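Local coordinates for protein sucrose 6(F)-phosphate phosphorylase (Thermoanaerobacterium thermosaccharolyticum DSM 571, PDB 6S9V) that belongs to the alpha-amylase family of carbohydrate-active enzymes and is built around a closed eight-stranded beta/alpha barrel, at residues N369-D372 and D373-L376; R379-Q382 and F383-G387; E424-E427 and S428-N432. All blocks are in the same frame, centred on the assembly; numbering follows the deposited sequence.

Interaction 1. Residues N369-D372 and D373-L376; sequences NCDD and DAYL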
ATOM      1  N   ASN A 369     -19.891   4.304  -8.382  1.00 22.16           N
ATOM      2  CA  ASN A 369     -20.767   4.897  -9.394  1.00 23.11           C
ATOM      3  C   ASN A 369     -20.770   6.421  -9.307  1.00 22.59           C
ATOM      4  O   ASN A 369     -21.754   7.082  -9.660  1.00 21.27           O
ATOM      5  CB  ASN A 369     -22.187   4.342  -9.255  1.00 23.33           C
ATOM      6  CG  ASN A 369     -22.769   3.891 -10.580  1.00 22.16           C
ATOM      7  OD1 ASN A 369     -22.189   4.116 -11.641  1.00 20.90           O
ATOM      8  ND2 ASN A 369     -23.925   3.251 -10.516  1.00 22.82           N
ATOM      9  N   CYS A 370     -19.662   6.989  -8.830  1.00 22.09           N
ATOM     10  CA  CYS A 370     -19.491   8.436  -8.698  1.00 22.63           C
ATOM     11  C   CYS A 370     -20.567   9.056  -7.812  1.00 22.31           C
ATOM     12  O   CYS A 370     -20.881  10.244  -7.930  1.00 22.67           O
ATOM     13  CB  CYS A 370     -19.460   9.121 -10.071  1.00 24.67           C
ATOM     14  SG  CYS A 370     -18.196   8.451 -11.175  1.00 24.71           S
ATOM     15  N   ASP A 371     -21.089   8.261  -6.884  1.00 21.91           N
ATOM     16  CA  ASP A 371     -22.108   8.680  -5.922  1.00 22.55           C
ATOM     17  C   ASP A 371     -21.404   9.452  -4.813  1.00 22.28           C
ATOM     18  O   ASP A 371     -20.815   8.855  -3.907  1.00 22.79           O
ATOM     19  CB  ASP A 371     -22.813   7.440  -5.380  1.00 24.07           C
ATOM     20  CG  ASP A 371     -23.966   7.750  -4.443  1.00 24.99           C
ATOM     21  OD1 ASP A 371     -24.004   8.827  -3.820  1.00 24.04           O
ATOM     22  OD2 ASP A 371     -24.809   6.841  -4.265  1.00 24.48           O
ATOM     23  N   ASP A 372     -21.469  10.787  -4.880  1.00 21.86           N
ATOM     24  CA  ASP A 372     -20.758  11.628  -3.916  1.00 22.48           C
ATOM     25  C   ASP A 372     -21.109  11.248  -2.487  1.00 23.43           C
ATOM     26  O   ASP A 372     -20.235  11.149  -1.618  1.00 22.84           O
ATOM     27  CB  ASP A 372     -21.117  13.101  -4.121  1.00 22.53           C
ATOM     28  CG  ASP A 372     -20.532  13.699  -5.385  1.00 22.93           C
ATOM     29  OD1 ASP A 372     -19.852  12.988  -6.144  1.00 22.52           O
ATOM     30  OD2 ASP A 372     -20.788  14.903  -5.625  1.00 23.57           O
ATOM     31  N   ASP A 373     -22.408  11.090  -2.214  1.00 23.46           N
ATOM     32  CA  ASP A 373     -22.853  10.820  -0.851  1.00 24.21           C
ATOM     33  C   ASP A 373     -22.332   9.475  -0.366  1.00 21.72           C
ATOM     34  O   ASP A 373     -21.855   9.362   0.770  1.00 22.26           O
ATOM     35  CB  ASP A 373     -24.383  10.884  -0.803  1.00 27.80           C
ATOM     36  CG  ASP A 373     -24.917  12.304  -1.028  1.00 29.05           C
ATOM     37  OD1 ASP A 373     -24.198  13.275  -0.719  1.00 27.50           O
ATOM     38  OD2 ASP A 373     -26.034  12.453  -1.570  1.00 30.25           O
ATOM     39  N   ALA A 374     -22.406   8.444  -1.209  1.00 20.71           N
ATOM     40  CA  ALA A 374     -21.868   7.144  -0.832  1.00 21.68           C
ATOM     41  C   ALA A 374     -20.356   7.210  -0.640  1.00 21.30           C
ATOM     42  O   ALA A 374     -19.800   6.555   0.254  1.00 21.05           O
ATOM     43  CB  ALA A 374     -22.228   6.106  -1.891  1.00 20.67           C
ATOM     44  N   TYR A 375     -19.678   8.013  -1.462  1.00 20.21           N
ATOM     45  CA  TYR A 375     -18.231   8.131  -1.354  1.00 20.92           C
ATOM     46  C   TYR A 375     -17.833   8.827  -0.059  1.00 20.54           C
ATOM     47  O   TYR A 375     -16.899   8.389   0.624  1.00 21.24           O
ATOM     48  CB  TYR A 375     -17.679   8.885  -2.560  1.00 20.68           C
ATOM     49  CG  TYR A 375     -16.189   9.064  -2.505  1.00 18.45           C
ATOM     50  CD1 TYR A 375     -15.352   7.972  -2.317  1.00 18.46           C
ATOM     51  CD2 TYR A 375     -15.611  10.318  -2.632  1.00 18.67           C
ATOM     52  CE1 TYR A 375     -13.989   8.123  -2.264  1.00 19.05           C
ATOM     53  CE2 TYR A 375     -14.235  10.475  -2.584  1.00 19.24           C
ATOM     54  CZ  TYR A 375     -13.431   9.372  -2.394  1.00 20.20           C
ATOM     55  OH  TYR A 375     -12.059   9.513  -2.322  1.00 20.79           O
ATOM     56  N   LEU A 376     -18.532   9.903   0.304  1.00 19.87           N
ATOM     57  CA  LEU A 376     -18.276  10.534   1.596  1.00 22.10           C
ATOM     58  C   LEU A 376     -18.608   9.580   2.739  1.00 21.34           C
ATOM     59  O   LEU A 376     -17.904   9.548   3.753  1.00 19.84           O
ATOM     60  CB  LEU A 376     -19.075  11.828   1.725  1.00 25.41           C
ATOM     61  CG  LEU A 376     -18.360  13.118   1.320  1.00 25.88           C
ATOM     62  CD1 LEU A 376     -17.108  13.362   2.157  1.00 23.94           C
ATOM     63  CD2 LEU A 376     -17.994  13.067  -0.142  1.00 26.14           C
TER
HETATM   64  O   HOH W   1     -24.487  11.490  -4.108  1.00 30.38           O
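An aspartate N-cap opens helix 372-384: D371 holds the N-cap position, and its carboxylate reaches forward to the first turn and accepts the backbone N-H of A374. The bond from A374 N to D371 OD1 is 3.1 Å long and almost straight at hydrogen (171°), but it meets the oxygen from above the carboxylate plane, 72° out of it. The acid reaches this place because CG stands anti to the backbone N of D371 (chi1 -176°), which lays the side chain along the helix start. In doing so it rests on the methyl of A374, with D371 CG 3.5 Å from A374 CB. A water adds a second, indirect link: it donates to D371 OD1 at 2.7 Å and accepts from D373 N at 2.8 Å, so OD1 serves one backbone amide directly and another through solvent. Behind the cap the regular ladder begins, with Y375 N on D371 O at 2.8 Å and L376 N on D372 O at 2.9 Å. L376 also brings CD2 to 3.3 Å from D372 O. Three consecutive acids at a helix start should suit the positive end of the helix dipole, and two of them have further partners: D373 OD1 makes a salt bridge with R436, while D372 OD1 is hydrogen-bonded to the hydroxyl of Y365. Just upstream, N369 is the C-prime residue of the Schellman motif that ends helix 364-367, so the chain passes from one helix to the next within a few residues. Helix 432-446 lies alongside, touching D372 and L376 through V433 and Y375 through L437.

Interaction 2. Residues R379-Q382 and F383-G387; sequences RAIQ and FFTPG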
ATOM      1  N   ARG A 379     -15.603   7.242   3.138  1.00 17.13           N
ATOM      2  CA  ARG A 379     -14.482   7.857   3.842  1.00 17.66           C
ATOM      3  C   ARG A 379     -14.800   8.051   5.321  1.00 18.84           C
ATOM      4  O   ARG A 379     -13.914   7.917   6.171  1.00 20.21           O
ATOM      5  CB  ARG A 379     -14.125   9.199   3.191  1.00 20.04           C
ATOM      6  CG  ARG A 379     -13.492   9.060   1.801  1.00 21.48           C
ATOM      7  CD  ARG A 379     -12.051   8.568   1.879  1.00 20.51           C
ATOM      8  NE  ARG A 379     -11.462   8.502   0.545  1.00 19.61           N
ATOM      9  CZ  ARG A 379     -10.367   7.826   0.224  1.00 18.93           C
ATOM     10  NH1 ARG A 379      -9.697   7.138   1.143  1.00 19.26           N
ATOM     11  NH2 ARG A 379      -9.945   7.831  -1.035  1.00 17.81           N
ATOM     12  N   ALA A 380     -16.052   8.389   5.652  1.00 21.15           N
ATOM     13  CA  ALA A 380     -16.425   8.498   7.059  1.00 21.33           C
ATOM     14  C   ALA A 380     -16.237   7.163   7.774  1.00 20.44           C
ATOM     15  O   ALA A 380     -15.660   7.103   8.870  1.00 20.17           O
ATOM     16  CB  ALA A 380     -17.874   8.977   7.191  1.00 20.30           C
ATOM     17  N   ILE A 381     -16.716   6.078   7.163  1.00 19.75           N
ATOM     18  CA  ILE A 381     -16.496   4.747   7.719  1.00 19.94           C
ATOM     19  C   ILE A 381     -15.006   4.503   7.910  1.00 19.21           C
ATOM     20  O   ILE A 381     -14.560   4.050   8.970  1.00 19.40           O
ATOM     21  CB  ILE A 381     -17.121   3.669   6.820  1.00 19.55           C
ATOM     22  CG1 ILE A 381     -18.645   3.787   6.792  1.00 19.08           C
ATOM     23  CG2 ILE A 381     -16.683   2.283   7.304  1.00 19.87           C
ATOM     24  CD1 ILE A 381     -19.281   2.999   5.646  1.00 20.63           C
ATOM     25  N   GLN A 382     -14.213   4.791   6.875  1.00 18.32           N
ATOM     26  CA  GLN A 382     -12.771   4.597   6.974  1.00 19.11           C
ATOM     27  C   GLN A 382     -12.193   5.376   8.148  1.00 19.20           C
ATOM     28  O   GLN A 382     -11.423   4.836   8.951  1.00 19.68           O
ATOM     29  CB  GLN A 382     -12.087   5.031   5.674  1.00 19.60           C
ATOM     30  CG  GLN A 382     -10.592   4.727   5.670  1.00 19.11           C
ATOM     31  CD  GLN A 382      -9.794   5.603   4.726  1.00 19.22           C
ATOM     32  OE1 GLN A 382     -10.341   6.266   3.847  1.00 19.89           O
ATOM     33  NE2 GLN A 382      -8.480   5.589   4.902  1.00 18.23           N
ATOM     34  N   PHE A 383     -12.557   6.656   8.263  1.00 19.56           N
ATOM     35  CA  PHE A 383     -11.953   7.511   9.277  1.00 19.66           C
ATOM     36  C   PHE A 383     -12.430   7.160  10.683  1.00 18.76           C
ATOM     37  O   PHE A 383     -11.716   7.425  11.658  1.00 18.24           O
ATOM     38  CB  PHE A 383     -12.254   8.979   8.977  1.00 19.12           C
ATOM     39  CG  PHE A 383     -11.649   9.491   7.686  1.00 18.89           C
ATOM     40  CD1 PHE A 383     -10.692   8.760   6.998  1.00 18.91           C
ATOM     41  CD2 PHE A 383     -12.054  10.707   7.162  1.00 20.35           C
ATOM     42  CE1 PHE A 383     -10.153   9.234   5.815  1.00 20.90           C
ATOM     43  CE2 PHE A 383     -11.511  11.192   5.982  1.00 20.81           C
ATOM     44  CZ  PHE A 383     -10.563  10.456   5.304  1.00 21.99           C
ATOM     45  N   PHE A 384     -13.621   6.563  10.818  1.00 18.15           N
ATOM     46  CA  PHE A 384     -14.104   6.111  12.117  1.00 19.53           C
ATOM     47  C   PHE A 384     -13.602   4.719  12.488  1.00 21.24           C
ATOM     48  O   PHE A 384     -13.817   4.285  13.622  1.00 20.72           O
ATOM     49  CB  PHE A 384     -15.644   6.131  12.159  1.00 19.50           C
ATOM     50  CG  PHE A 384     -16.204   7.448  12.620  1.00 20.53           C
ATOM     51  CD1 PHE A 384     -16.167   8.560  11.792  1.00 21.12           C
ATOM     52  CD2 PHE A 384     -16.727   7.583  13.889  1.00 20.08           C
ATOM     53  CE1 PHE A 384     -16.656   9.778  12.225  1.00 22.63           C
ATOM     54  CE2 PHE A 384     -17.203   8.797  14.333  1.00 21.36           C
ATOM     55  CZ  PHE A 384     -17.174   9.895  13.505  1.00 24.43           C
ATOM     56  N   THR A 385     -12.966   4.014  11.568  1.00 21.07           N
ATOM     57  CA  THR A 385     -12.384   2.698  11.850  1.00 20.54           C
ATOM     58  C   THR A 385     -11.033   2.870  12.533  1.00 18.52           C
ATOM     59  O   THR A 385     -10.213   3.668  12.068  1.00 19.96           O
ATOM     60  CB  THR A 385     -12.209   1.902  10.558  1.00 22.56           C
ATOM     61  OG1 THR A 385     -13.490   1.684   9.959  1.00 22.11           O
ATOM     62  CG2 THR A 385     -11.552   0.538  10.839  1.00 24.10           C
ATOM     63  N   PRO A 386     -10.773   2.162  13.636  1.00 18.42           N
ATOM     64  CA  PRO A 386      -9.458   2.275  14.282  1.00 21.19           C
ATOM     65  C   PRO A 386      -8.334   1.950  13.306  1.00 22.14           C
ATOM     66  O   PRO A 386      -8.408   0.992  12.532  1.00 21.49           O
ATOM     67  CB  PRO A 386      -9.533   1.253  15.422  1.00 22.61           C
ATOM     68  CG  PRO A 386     -10.991   1.151  15.743  1.00 22.99           C
ATOM     69  CD  PRO A 386     -11.696   1.304  14.403  1.00 18.95           C
ATOM     70  N   GLY A 387      -7.284   2.759  13.366  1.00 21.75           N
ATOM     71  CA  GLY A 387      -6.153   2.652  12.465  1.00 22.23           C
ATOM     72  C   GLY A 387      -5.768   4.021  11.914  1.00 21.03           C
ATOM     73  O   GLY A 387      -6.489   4.993  12.034  1.00 22.11           O
TER
HETATM   74  O   HOH W   2      -8.744   4.766   9.891  1.00 20.45           O
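This is a buried local contact in the last turns of helix 372-384, where the chain leaves the helix for barrel strand 388-392. The F383 ring lies over the carbonyl of R379: R379 O sits 3.1 Å above the ring plane, offset toward the rim, and the same oxygen accepts F383 N at 2.8 Å. R379, bent at chi2 (-74°), runs its aliphatic part past the ring, with R379 CD 4.2 Å from F383 CZ. Its NH1 then donates to Q382 OE1 at 2.9 Å, the acceptor lying close to the guanidinium plane. Q382 slants across the ring's CE1 corner, amide and ring planes 52° apart. Both polar ends have further partners: R379 NH2 forms a salt bridge with D307, and Q382 NE2 donates to Q390 O. T385 turns its hydroxyl back onto the last turn of the helix, and OG1 donates to I381 O at 2.8 Å from above the carbonyl plane. T385 N bonds to Q382 O at 3.1 Å, marking the tighter last turn, and a water lies 2.8 Å from both Q382 O and T385 O. Beyond the two segments, F384 meets F450 edge-to-face and packs on strand 473-480, while F383 lies against helix 432-446 and V391. A helix joined by a short turn to the eighth strand of a closed parallel barrel is the beta/alpha-barrel arrangement of the alpha-amylase family.

Interaction 3. Residues E424-E427 and S428-N432; sequences EIEE and SVQKN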
ATOM      1  N   GLU A 424      -5.150  21.295 -13.336  1.00 25.95           N
ATOM      2  CA  GLU A 424      -6.193  20.308 -13.083  1.00 25.96           C
ATOM      3  C   GLU A 424      -6.444  20.147 -11.587  1.00 24.85           C
ATOM      4  O   GLU A 424      -7.588  19.947 -11.159  1.00 24.46           O
ATOM      5  CB  GLU A 424      -5.815  18.961 -13.703  1.00 28.81           C
ATOM      6  CG  GLU A 424      -6.908  17.906 -13.577  1.00 33.89           C
ATOM      7  CD  GLU A 424      -6.600  16.611 -14.321  1.00 36.84           C
ATOM      8  OE1 GLU A 424      -5.474  16.448 -14.838  1.00 37.25           O
ATOM      9  OE2 GLU A 424      -7.506  15.760 -14.401  1.00 37.58           O
ATOM     10  N   ILE A 425      -5.386  20.214 -10.778  1.00 24.41           N
ATOM     11  CA  ILE A 425      -5.565  20.199  -9.330  1.00 23.88           C
ATOM     12  C   ILE A 425      -6.372  21.416  -8.890  1.00 25.59           C
ATOM     13  O   ILE A 425      -7.319  21.308  -8.101  1.00 27.37           O
ATOM     14  CB  ILE A 425      -4.205  20.148  -8.620  1.00 22.85           C
ATOM     15  CG1 ILE A 425      -3.481  18.843  -8.942  1.00 21.41           C
ATOM     16  CG2 ILE A 425      -4.404  20.292  -7.118  1.00 22.55           C
ATOM     17  CD1 ILE A 425      -2.025  18.836  -8.503  1.00 22.32           C
ATOM     18  N   GLU A 426      -6.003  22.593  -9.400  1.00 25.78           N
ATOM     19  CA  GLU A 426      -6.730  23.814  -9.066  1.00 29.44           C
ATOM     20  C   GLU A 426      -8.216  23.657  -9.351  1.00 32.70           C
ATOM     21  O   GLU A 426      -9.056  24.060  -8.536  1.00 34.69           O
ATOM     22  CB  GLU A 426      -6.140  24.981  -9.861  1.00 33.05           C
ATOM     23  CG  GLU A 426      -6.827  26.328  -9.663  1.00 42.31           C
ATOM     24  CD  GLU A 426      -6.372  27.365 -10.684  1.00 52.36           C
ATOM     25  OE1 GLU A 426      -5.397  27.095 -11.422  1.00 54.98           O
ATOM     26  OE2 GLU A 426      -6.994  28.448 -10.756  1.00 56.16           O
ATOM     27  N   GLU A 427      -8.560  23.039 -10.487  1.00 32.34           N
ATOM     28  CA  GLU A 427      -9.964  22.821 -10.827  1.00 32.17           C
ATOM     29  C   GLU A 427     -10.601  21.778  -9.917  1.00 30.51           C
ATOM     30  O   GLU A 427     -11.715  21.974  -9.413  1.00 31.87           O
ATOM     31  CB  GLU A 427     -10.098  22.384 -12.287  1.00 33.90           C
ATOM     32  CG  GLU A 427      -9.909  23.481 -13.297  1.00 40.42           C
ATOM     33  CD  GLU A 427     -11.136  24.372 -13.424  1.00 45.22           C
ATOM     34  OE1 GLU A 427     -12.192  23.906 -13.921  1.00 46.15           O
ATOM     35  OE2 GLU A 427     -11.039  25.540 -13.011  1.00 45.67           O
ATOM     36  N   SER A 428      -9.907  20.658  -9.692  1.00 27.51           N
ATOM     37  CA  SER A 428     -10.516  19.538  -8.990  1.00 27.67           C
ATOM     38  C   SER A 428     -10.848  19.882  -7.542  1.00 27.89           C
ATOM     39  O   SER A 428     -11.886  19.453  -7.027  1.00 26.68           O
ATOM     40  CB  SER A 428      -9.584  18.325  -9.031  1.00 29.02           C
ATOM     41  OG  SER A 428      -9.516  17.768 -10.328  1.00 32.67           O
ATOM     42  N   VAL A 429      -9.985  20.651  -6.867  1.00 29.52           N
ATOM     43  CA  VAL A 429     -10.203  20.914  -5.449  1.00 31.09           C
ATOM     44  C   VAL A 429     -11.439  21.771  -5.225  1.00 33.61           C
ATOM     45  O   VAL A 429     -11.945  21.843  -4.102  1.00 36.78           O
ATOM     46  CB  VAL A 429      -8.980  21.583  -4.789  1.00 32.96           C
ATOM     47  CG1 VAL A 429      -7.785  20.672  -4.858  1.00 31.88           C
ATOM     48  CG2 VAL A 429      -8.677  22.936  -5.425  1.00 36.85           C
ATOM     49  N   GLN A 430     -11.940  22.429  -6.271  1.00 32.16           N
ATOM     50  CA  GLN A 430     -13.143  23.236  -6.154  1.00 32.85           C
ATOM     51  C   GLN A 430     -14.421  22.421  -6.288  1.00 31.87           C
ATOM     52  O   GLN A 430     -15.499  22.942  -5.975  1.00 35.45           O
ATOM     53  CB  GLN A 430     -13.109  24.350  -7.204  1.00 37.23           C
ATOM     54  CG  GLN A 430     -11.905  25.265  -7.040  1.00 39.83           C
ATOM     55  CD  GLN A 430     -11.913  26.444  -7.990  1.00 43.32           C
ATOM     56  OE1 GLN A 430     -12.757  27.335  -7.895  1.00 43.96           O
ATOM     57  NE2 GLN A 430     -10.954  26.462  -8.908  1.00 45.63           N
ATOM     58  N   LYS A 431     -14.334  21.161  -6.710  1.00 29.74           N
ATOM     59  CA  LYS A 431     -15.524  20.327  -6.812  1.00 30.81           C
ATOM     60  C   LYS A 431     -16.162  20.151  -5.442  1.00 27.71           C
ATOM     61  O   LYS A 431     -15.469  20.001  -4.432  1.00 27.04           O
ATOM     62  CB  LYS A 431     -15.179  18.959  -7.395  1.00 34.66           C
ATOM     63  CG  LYS A 431     -14.692  18.997  -8.829  1.00 41.04           C
ATOM     64  CD  LYS A 431     -14.879  17.644  -9.496  1.00 48.56           C
ATOM     65  CE  LYS A 431     -13.863  16.623  -9.003  1.00 52.22           C
ATOM     66  NZ  LYS A 431     -14.033  15.304  -9.690  1.00 54.72           N
ATOM     67  N   ASN A 432     -17.497  20.164  -5.412  1.00 26.82           N
ATOM     68  CA  ASN A 432     -18.201  20.060  -4.139  1.00 26.83           C
ATOM     69  C   ASN A 432     -17.797  18.806  -3.373  1.00 23.55           C
ATOM     70  O   ASN A 432     -17.586  18.862  -2.156  1.00 22.37           O
ATOM     71  CB  ASN A 432     -19.713  20.072  -4.361  1.00 31.23           C
ATOM     72  CG  ASN A 432     -20.488  20.020  -3.059  1.00 35.47           C
ATOM     73  OD1 ASN A 432     -21.017  18.977  -2.678  1.00 34.17           O
ATOM     74  ND2 ASN A 432     -20.542  21.144  -2.359  1.00 40.02           N
TER
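Along the backbone S428 N bonds to E424 O at 2.8 Å and V429 N to I425 O at 3.0 Å, and a type I beta turn from S428 to K431, closed by K431 N on S428 O, leads on to helix 432-446. The CG of Q430 is anti to its own carbonyl carbon (chi1 -60°), and the extended chain points back along the helix so that NE2 reaches E426 O at 3.1 Å. That bond is nearly straight at hydrogen (165°) and leaves in the amide plane of Q430, yet it comes down on the carbonyl from above its plane. The E426 side chain runs beside Q430 in the same direction, its carboxylate only 7° from parallel with the amide. Q430 N meanwhile turns to E427 O. V429 CG2 also lies close to the E426 carbonyl, 3.3 Å from E426 O. On the inner side, V429 CG1 meets I425 CG2 at 4.1 Å. The hydroxyl of S428, through OG, comes to 3.0 Å from E424 O, beside the backbone amide of the same residue. I425 and V429 both pack on Y44 of helix 34-44, and E424 OE1 is hydrogen-bonded to H418. K431 stands at the N-cap position of the next helix. Chemically, then, the carbonyls of E426 and E427 are both met by Q430, the first by its side-chain amide and the second by its backbone N-H, while the valine and isoleucine keep the inner side apolar.

In the fold
Interactions 1 and 2 are the two ends of one helix, 372-384, with centres 16 Å apart, and both lean on helix 432-446; interaction 3 spans the end of helix 422-428 and the turn into that second helix. Burial grows inward: every touching residue of interaction 2 is buried, next to the barrel strand, whereas interactions 1 and 3 are partly buried and lie farther from the chain's centre. The chemistry follows. At 369-376 an acid and a water take up amide N-H groups at a helix start; at 424-432 a side-chain amide answers a carbonyl near a helix end; at 379-387 a phenylalanine ring over a backbone carbonyl and an arginine-glutamine bond join the helical ladder.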